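Local coordinates for protein transcriptional regulator AefR (Pseudomonas syringae pv. tomato, PDB 3CDL) that probably binds operator DNA through an N-terminal helix-turn-helix and regulates transcription, as other TetR-family proteins do, at residues V80-Q85 against D144-P149; L89-M94 against Q182-V187; Q9-I14 against Y47-S52. One frame throughout, in Å; residues are numbered along the deposited sequence.

Contact 1: residues V80-Q85 against D144-P149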
# COMPACT_ATOMS: atom_id res chain seq x y z
N VAL B 80 8.25 -30.88 -10.44
CA VAL B 80 6.84 -30.67 -10.68
C VAL B 80 6.86 -29.32 -11.39
O VAL B 80 7.81 -28.54 -11.21
CB VAL B 80 6.03 -30.65 -9.35
CG1 VAL B 80 6.85 -30.08 -8.20
CG2 VAL B 80 4.73 -29.88 -9.50
N SER B 81 5.85 -29.04 -12.22
CA SER B 81 5.86 -27.80 -13.01
C SER B 81 5.85 -26.59 -12.11
O SER B 81 5.15 -26.57 -11.09
CB SER B 81 4.67 -27.74 -13.98
OG SER B 81 3.47 -27.47 -13.29
N LEU B 82 6.64 -25.58 -12.49
CA LEU B 82 6.65 -24.27 -11.84
C LEU B 82 5.23 -23.75 -11.62
O LEU B 82 4.89 -23.31 -10.52
CB LEU B 82 7.42 -23.25 -12.70
CG LEU B 82 8.91 -23.43 -12.93
CD1 LEU B 82 9.43 -22.26 -13.75
CD2 LEU B 82 9.68 -23.56 -11.61
N ARG B 83 4.43 -23.82 -12.67
CA ARG B 83 3.03 -23.44 -12.62
C ARG B 83 2.32 -24.08 -11.42
O ARG B 83 1.85 -23.38 -10.52
CB ARG B 83 2.35 -23.83 -13.94
CG ARG B 83 0.92 -23.40 -14.04
CD ARG B 83 0.43 -23.45 -15.46
NE ARG B 83 -0.69 -22.53 -15.61
CZ ARG B 83 -0.61 -21.32 -16.17
NH1 ARG B 83 -1.70 -20.58 -16.24
NH2 ARG B 83 0.54 -20.87 -16.68
N GLU B 84 2.29 -25.41 -11.39
CA GLU B 84 1.56 -26.15 -10.36
C GLU B 84 1.97 -25.71 -8.96
O GLU B 84 1.13 -25.34 -8.15
CB GLU B 84 1.77 -27.66 -10.53
CG GLU B 84 0.73 -28.49 -9.83
CD GLU B 84 1.25 -29.86 -9.43
OE1 GLU B 84 1.54 -30.69 -10.34
OE2 GLU B 84 1.38 -30.10 -8.21
N GLN B 85 3.28 -25.75 -8.70
CA GLN B 85 3.82 -25.35 -7.40
C GLN B 85 3.67 -23.86 -7.11
O GLN B 85 3.39 -23.49 -5.98
CB GLN B 85 5.28 -25.82 -7.22
CG GLN B 85 6.31 -25.33 -8.25
CD GLN B 85 7.65 -26.08 -8.14
OE1 GLN B 85 8.29 -26.08 -7.08
NE2 GLN B 85 8.06 -26.72 -9.22
N ASP B 144 18.13 -23.90 -10.47
CA ASP B 144 17.81 -25.07 -11.29
C ASP B 144 17.65 -24.68 -12.77
O ASP B 144 17.36 -25.53 -13.62
CB ASP B 144 16.56 -25.76 -10.75
CG ASP B 144 16.47 -27.21 -11.15
OD1 ASP B 144 17.50 -27.92 -11.16
OD2 ASP B 144 15.36 -27.67 -11.46
N GLY B 145 17.84 -23.39 -13.05
CA GLY B 145 17.82 -22.86 -14.41
C GLY B 145 16.45 -22.85 -15.05
O GLY B 145 16.34 -23.03 -16.26
N ARG B 146 15.41 -22.64 -14.24
CA ARG B 146 14.02 -22.60 -14.72
C ARG B 146 13.43 -21.21 -14.70
O ARG B 146 12.39 -20.94 -15.31
CB ARG B 146 13.14 -23.56 -13.93
CG ARG B 146 13.26 -25.01 -14.44
CD ARG B 146 11.91 -25.71 -14.43
NE ARG B 146 11.70 -26.40 -13.16
CZ ARG B 146 10.57 -27.01 -12.80
NH1 ARG B 146 10.51 -27.62 -11.61
NH2 ARG B 146 9.50 -27.02 -13.61
N LEU B 147 14.10 -20.33 -13.97
CA LEU B 147 13.71 -18.93 -13.91
C LEU B 147 14.87 -18.08 -14.36
O LEU B 147 16.02 -18.49 -14.29
CB LEU B 147 13.27 -18.53 -12.51
CG LEU B 147 11.84 -18.76 -12.01
CD1 LEU B 147 11.68 -17.96 -10.74
CD2 LEU B 147 10.75 -18.39 -13.05
N LYS B 148 14.54 -16.89 -14.84
CA LYS B 148 15.51 -16.02 -15.46
C LYS B 148 16.25 -15.24 -14.37
O LYS B 148 15.68 -14.95 -13.32
CB LYS B 148 14.76 -15.18 -16.52
CG LYS B 148 15.04 -13.70 -16.65
CD LYS B 148 14.08 -13.07 -17.69
CE LYS B 148 13.78 -14.02 -18.90
NZ LYS B 148 12.60 -13.57 -19.73
N PRO B 149 17.55 -14.98 -14.57
CA PRO B 149 18.31 -14.21 -13.58
C PRO B 149 17.71 -12.83 -13.25
O PRO B 149 17.53 -12.00 -14.13
CB PRO B 149 19.68 -14.04 -14.25
CG PRO B 149 19.42 -14.31 -15.70
CD PRO B 149 18.40 -15.38 -15.70

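Contact 2: residues L89-M94 against Q182-V187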
# COMPACT_ATOMS: atom_id res chain seq x y z
N LEU B 89 1.69 -21.71 -4.05
CA LEU B 89 2.30 -20.67 -3.23
C LEU B 89 1.35 -19.48 -3.17
O LEU B 89 1.05 -18.94 -2.11
CB LEU B 89 3.64 -20.19 -3.82
CG LEU B 89 4.96 -20.88 -3.44
CD1 LEU B 89 5.24 -22.09 -4.33
CD2 LEU B 89 6.14 -19.91 -3.48
N LEU B 90 0.88 -19.09 -4.34
CA LEU B 90 0.03 -17.92 -4.48
C LEU B 90 -1.26 -18.11 -3.69
O LEU B 90 -1.77 -17.16 -3.08
CB LEU B 90 -0.23 -17.66 -5.96
CG LEU B 90 0.69 -16.72 -6.74
CD1 LEU B 90 1.86 -16.15 -5.94
CD2 LEU B 90 1.12 -17.33 -8.09
N TRP B 91 -1.80 -19.32 -3.69
CA TRP B 91 -2.97 -19.59 -2.89
C TRP B 91 -2.73 -19.48 -1.40
O TRP B 91 -3.54 -18.88 -0.69
CB TRP B 91 -3.65 -20.91 -3.27
CG TRP B 91 -4.68 -20.74 -4.35
CD1 TRP B 91 -4.62 -21.24 -5.60
CD2 TRP B 91 -5.90 -19.96 -4.28
NE1 TRP B 91 -5.74 -20.88 -6.32
CE2 TRP B 91 -6.53 -20.08 -5.54
CE3 TRP B 91 -6.51 -19.19 -3.29
CZ2 TRP B 91 -7.75 -19.47 -5.83
CZ3 TRP B 91 -7.73 -18.57 -3.57
CH2 TRP B 91 -8.33 -18.71 -4.84
N GLY B 92 -1.64 -20.06 -0.91
CA GLY B 92 -1.20 -19.85 0.48
C GLY B 92 -1.22 -18.38 0.90
O GLY B 92 -1.90 -18.01 1.86
N LYS B 93 -0.49 -17.54 0.17
CA LYS B 93 -0.51 -16.11 0.46
C LYS B 93 -1.89 -15.46 0.31
O LYS B 93 -2.20 -14.53 1.04
CB LYS B 93 0.51 -15.37 -0.41
CG LYS B 93 0.78 -13.90 -0.03
CD LYS B 93 1.16 -13.73 1.46
CE LYS B 93 2.04 -12.52 1.75
NZ LYS B 93 1.64 -11.21 1.06
N MSE B 94 -2.73 -15.93 -0.61
CA MSE B 94 -4.05 -15.35 -0.79
C MSE B 94 -5.01 -15.73 0.35
O MSE B 94 -5.82 -14.91 0.79
CB MSE B 94 -4.64 -15.74 -2.15
CG MSE B 94 -6.05 -15.22 -2.41
SE MSE B 94 -6.22 -13.23 -2.34
CE MSE B 94 -5.21 -12.81 -3.95
N GLN B 182 -14.05 -16.36 -6.65
CA GLN B 182 -13.95 -16.07 -8.08
C GLN B 182 -12.90 -15.00 -8.30
O GLN B 182 -11.90 -15.22 -8.98
CB GLN B 182 -15.28 -15.57 -8.63
CG GLN B 182 -16.33 -16.64 -8.73
CD GLN B 182 -17.25 -16.72 -7.51
OE1 GLN B 182 -18.38 -17.19 -7.63
NE2 GLN B 182 -16.77 -16.27 -6.33
N GLU B 183 -13.12 -13.84 -7.69
CA GLU B 183 -12.12 -12.78 -7.70
C GLU B 183 -10.76 -13.25 -7.24
O GLU B 183 -9.74 -12.83 -7.81
CB GLU B 183 -12.59 -11.62 -6.85
CG GLU B 183 -14.01 -11.15 -7.22
CD GLU B 183 -14.51 -10.05 -6.30
OE1 GLU B 183 -14.10 -9.99 -5.11
OE2 GLU B 183 -15.32 -9.23 -6.79
N GLN B 184 -10.70 -14.10 -6.22
CA GLN B 184 -9.40 -14.54 -5.69
C GLN B 184 -8.52 -15.28 -6.72
O GLN B 184 -7.33 -14.93 -6.85
CB GLN B 184 -9.58 -15.37 -4.43
CG GLN B 184 -9.57 -14.59 -3.12
CD GLN B 184 -10.08 -15.44 -1.97
OE1 GLN B 184 -9.56 -16.53 -1.69
NE2 GLN B 184 -11.14 -14.97 -1.32
N SER B 185 -9.10 -16.26 -7.43
CA SER B 185 -8.38 -17.11 -8.39
C SER B 185 -8.13 -16.36 -9.65
O SER B 185 -7.15 -16.59 -10.35
CB SER B 185 -9.17 -18.37 -8.73
OG SER B 185 -10.51 -18.11 -9.08
N ASN B 186 -9.05 -15.46 -9.94
CA ASN B 186 -8.84 -14.47 -10.97
C ASN B 186 -7.50 -13.76 -10.78
O ASN B 186 -6.68 -13.70 -11.71
CB ASN B 186 -9.92 -13.43 -10.86
CG ASN B 186 -10.50 -13.09 -12.17
OD1 ASN B 186 -9.89 -12.34 -12.96
ND2 ASN B 186 -11.70 -13.65 -12.45
N VAL B 187 -7.30 -13.20 -9.58
CA VAL B 187 -6.10 -12.41 -9.37
C VAL B 187 -4.90 -13.34 -9.29
O VAL B 187 -3.86 -13.06 -9.91
CB VAL B 187 -6.22 -11.32 -8.21
CG1 VAL B 187 -7.58 -10.64 -8.21
CG2 VAL B 187 -5.90 -11.87 -6.88

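Contact 3: residues Q9-I14 against Y47-S52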
# COMPACT_ATOMS: atom_id res chain seq x y z
N GLN B 9 -4.15 -18.61 24.72
CA GLN B 9 -5.40 -17.86 24.50
C GLN B 9 -5.53 -16.56 25.34
O GLN B 9 -6.30 -15.67 24.98
CB GLN B 9 -6.63 -18.76 24.64
CG GLN B 9 -7.82 -18.31 23.77
CD GLN B 9 -8.66 -19.47 23.22
OE1 GLN B 9 -8.42 -20.64 23.57
NE2 GLN B 9 -9.67 -19.12 22.37
N LYS B 10 -4.78 -16.46 26.43
CA LYS B 10 -4.77 -15.22 27.20
C LYS B 10 -3.85 -14.15 26.60
O LYS B 10 -4.12 -12.96 26.76
CB LYS B 10 -4.41 -15.47 28.66
CG LYS B 10 -4.92 -14.38 29.61
CD LYS B 10 -6.46 -14.26 29.60
CE LYS B 10 -7.15 -15.42 30.32
NZ LYS B 10 -6.77 -15.53 31.76
N ARG B 11 -2.78 -14.58 25.94
CA ARG B 11 -1.95 -13.66 25.16
C ARG B 11 -2.80 -13.08 24.04
O ARG B 11 -2.82 -11.86 23.84
CB ARG B 11 -0.70 -14.34 24.59
CG ARG B 11 0.61 -13.92 25.26
CD ARG B 11 1.81 -13.86 24.28
NE ARG B 11 2.90 -13.03 24.82
CZ ARG B 11 3.97 -12.62 24.14
NH1 ARG B 11 4.13 -12.96 22.86
NH2 ARG B 11 4.89 -11.87 24.74
N GLU B 12 -3.51 -13.96 23.34
CA GLU B 12 -4.36 -13.57 22.21
C GLU B 12 -5.43 -12.61 22.67
O GLU B 12 -5.70 -11.62 21.99
CB GLU B 12 -5.00 -14.79 21.54
CG GLU B 12 -4.02 -15.80 20.91
CD GLU B 12 -3.24 -15.25 19.71
OE1 GLU B 12 -2.43 -16.02 19.15
OE2 GLU B 12 -3.44 -14.08 19.32
N SER B 13 -6.02 -12.89 23.83
CA SER B 13 -6.99 -12.01 24.47
C SER B 13 -6.46 -10.57 24.53
O SER B 13 -7.11 -9.64 24.07
CB SER B 13 -7.31 -12.55 25.87
OG SER B 13 -8.47 -11.95 26.43
N ILE B 14 -5.26 -10.41 25.10
CA ILE B 14 -4.65 -9.09 25.27
C ILE B 14 -4.26 -8.43 23.92
O ILE B 14 -4.50 -7.23 23.71
CB ILE B 14 -3.40 -9.16 26.19
CG1 ILE B 14 -3.78 -9.76 27.55
CG2 ILE B 14 -2.76 -7.80 26.34
CD1 ILE B 14 -2.61 -10.35 28.32
N TYR B 47 1.00 -6.66 32.02
CA TYR B 47 2.43 -6.32 32.04
C TYR B 47 3.33 -7.56 32.02
O TYR B 47 4.46 -7.51 31.51
CB TYR B 47 2.79 -5.38 33.20
CG TYR B 47 2.36 -3.94 32.98
CD1 TYR B 47 2.96 -3.16 32.01
CD2 TYR B 47 1.34 -3.37 33.75
CE1 TYR B 47 2.56 -1.83 31.80
CE2 TYR B 47 0.94 -2.04 33.55
CZ TYR B 47 1.55 -1.28 32.57
OH TYR B 47 1.17 0.01 32.37
N ASN B 48 2.82 -8.65 32.59
CA ASN B 48 3.46 -9.96 32.56
C ASN B 48 3.76 -10.40 31.13
O ASN B 48 4.89 -10.74 30.80
CB ASN B 48 2.59 -11.01 33.26
CG ASN B 48 2.48 -10.81 34.77
OD1 ASN B 48 3.41 -10.30 35.42
ND2 ASN B 48 1.35 -11.23 35.34
N HIS B 49 2.73 -10.38 30.29
CA HIS B 49 2.90 -10.74 28.89
C HIS B 49 3.68 -9.70 28.09
O HIS B 49 4.61 -10.05 27.36
CB HIS B 49 1.55 -11.07 28.25
CG HIS B 49 1.04 -12.44 28.61
ND1 HIS B 49 -0.29 -12.72 28.83
CD2 HIS B 49 1.70 -13.62 28.80
CE1 HIS B 49 -0.43 -14.00 29.14
NE2 HIS B 49 0.76 -14.57 29.13
N PHE B 50 3.32 -8.42 28.25
CA PHE B 50 3.99 -7.33 27.55
C PHE B 50 4.34 -6.21 28.51
O PHE B 50 3.44 -5.51 28.98
CB PHE B 50 3.10 -6.77 26.45
CG PHE B 50 2.58 -7.82 25.52
CD1 PHE B 50 3.35 -8.26 24.43
CD2 PHE B 50 1.32 -8.39 25.73
CE1 PHE B 50 2.87 -9.23 23.56
CE2 PHE B 50 0.84 -9.37 24.87
CZ PHE B 50 1.62 -9.80 23.79
N PRO B 51 5.65 -6.04 28.80
CA PRO B 51 6.11 -5.02 29.76
C PRO B 51 5.92 -3.57 29.28
O PRO B 51 6.11 -2.64 30.06
CB PRO B 51 7.60 -5.34 29.94
CG PRO B 51 7.81 -6.67 29.31
CD PRO B 51 6.78 -6.79 28.24
N SER B 52 5.56 -3.39 28.01
CA SER B 52 5.34 -2.06 27.43
C SER B 52 4.68 -2.16 26.06
O SER B 52 4.73 -3.21 25.42
CB SER B 52 6.65 -1.29 27.31
OG SER B 52 7.56 -1.97 26.47

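Contact 1: residues V80-Q85 against D144-P149
Arg146 gives this contact its character: a side chain from the loop between helices 133-143 and 152-167 clasps a backbone carbonyl just ahead of helix 82-97. Its NH1 donates to Val80 O at 2.9 Å, nearly straight at 160°, with the oxygen lying in the guanidinium plane. NH2 adds a weak second bond to that same oxygen, so the carbonyl is held in a fork. NH1 and NE also bond weakly to Pro78 O and Tyr76 OH, respectively. Leu82 covers one face of the guanidinium, its CD2 3.7 Å above the plane and over the centre. Bends at chi2 and chi3 swing the arginine chain past Leu82, and CB of Arg146 rests 3.9 Å from Leu82 CD1. The gripped residue precedes a helix N-cap: Ser81 OG accepts from Glu84 N at 3.0 Å, while across the contact Gly145, with positive phi, ends helix 133-143 in a Schellman motif. A helix start and a helix end are thus brought together in the C-terminal domain. Deeper in, Leu82 CD1 meets Leu147 CD2 at 4.1 Å, and both leucines also pack on Leu196 of helix 181-199. Gln85 turns its OE1 to Arg77 N and Trp137 NE1.

Contact 2: residues L89-M94 against Q182-V187
Trp91 and Met94 of helix 82-97 face Gln184, Ser185 and Val187 near the start of helix 181-199. The short helical segments run at 135° to one another, midway between perpendicular and antiparallel, with axes 10.7 Å apart at closest approach.

The aromatic part of the contact is made by the six-membered ring of Trp91, which meets the other helix edge-on. Its CZ2 comes to 3.4 Å from Ser185 CB, near the plane of the indole, while CH2 lies 3.6 Å from Gln184 CB. Gln184 OE1 also lies in the ring plane, 3.3 Å from Trp91 CZ3, so the amide oxygen faces the polarised C-H edge of the indole; the two flat groups are turned 62° apart.

Aliphatic packing takes over one helical turn later. Met94, modelled as selenomethionine, sends CG out anti to its own backbone N (chi1 178°), and that carbon meets Gln184 CG at 3.6 Å. The chain then bends, leaving SE 3.7 Å from the same Gln184 carbon. Leu163 and Ala167 of helix 152-167 also touch Met94, and Phe154 of the second subunit packs on Val187.

Polar groups are served within their own helix or close by: Ser185 OG donates to Gln182 O, and Gln184 NE2 to Leu179 O. With the amide nitrogen engaged there, Gln184 offers Trp91 and Met94 its methylenes and its oxygen, and segments 89-94 and 182-187 are joined by shape and dispersion rather than by hydrogen bonds.

Contact 3: residues Q9-I14 against Y47-S52
Arg11 lays its CG over the face of His49, 3.7 Å from the ring centroid and only 10° off the normal, a CH-pi contact. Further out, the rim atom CE1 of Phe50 lies over one face of the Arg11 guanidinium, 3.5 Å from its plane and over its centre, with guanidinium and ring planes 19° apart, almost parallel. A bend at chi2 carries the arginine chain from the first ring to the second. NH2 then donates to His49 O at 3.2 Å, with an N-H...O angle of 152°, approaching from above the carbonyl plane. Ile14 comes in one turn further along helix 9-24: its CD1 meets the His49 ring at the edge, 3.4 Å from ND1, and its CG2 touches Phe50 CD2 at 4.2 Å. His49 ND1 is buried here without a polar partner in the model. His49 closes helix 43-49, the second helix of the predicted helix-turn-helix, so the contact fastens that helix's end to helix 9-24. Helix 53-64 backs Phe50 through Leu56 and supplies Glu55 and Glu59, long and weak ion partners of Arg11, while Ile35 of helix 32-39 packs on Ile14.

In the fold
Contacts 1 and 2 share helix 82-97 in the C-terminal domain: contact 1 holds its start and contact 2 its middle, their centres 19 Å apart. Contact 3 lies across the centre of the chain in the predicted DNA-binding part, with nearest atoms about 17 Å from contact 2 and about 27 Å from contact 1. None is wholly core; each mixes buried and partly exposed residues, and contact 2 lies closest to the chain's centre and also borders the second subunit. Contacts 1 and 3 each depend on an arginine bonded to a backbone carbonyl near a helix end, covered by a leucine in one and set against rings in the other, whereas contact 2 joins helix sides by packing.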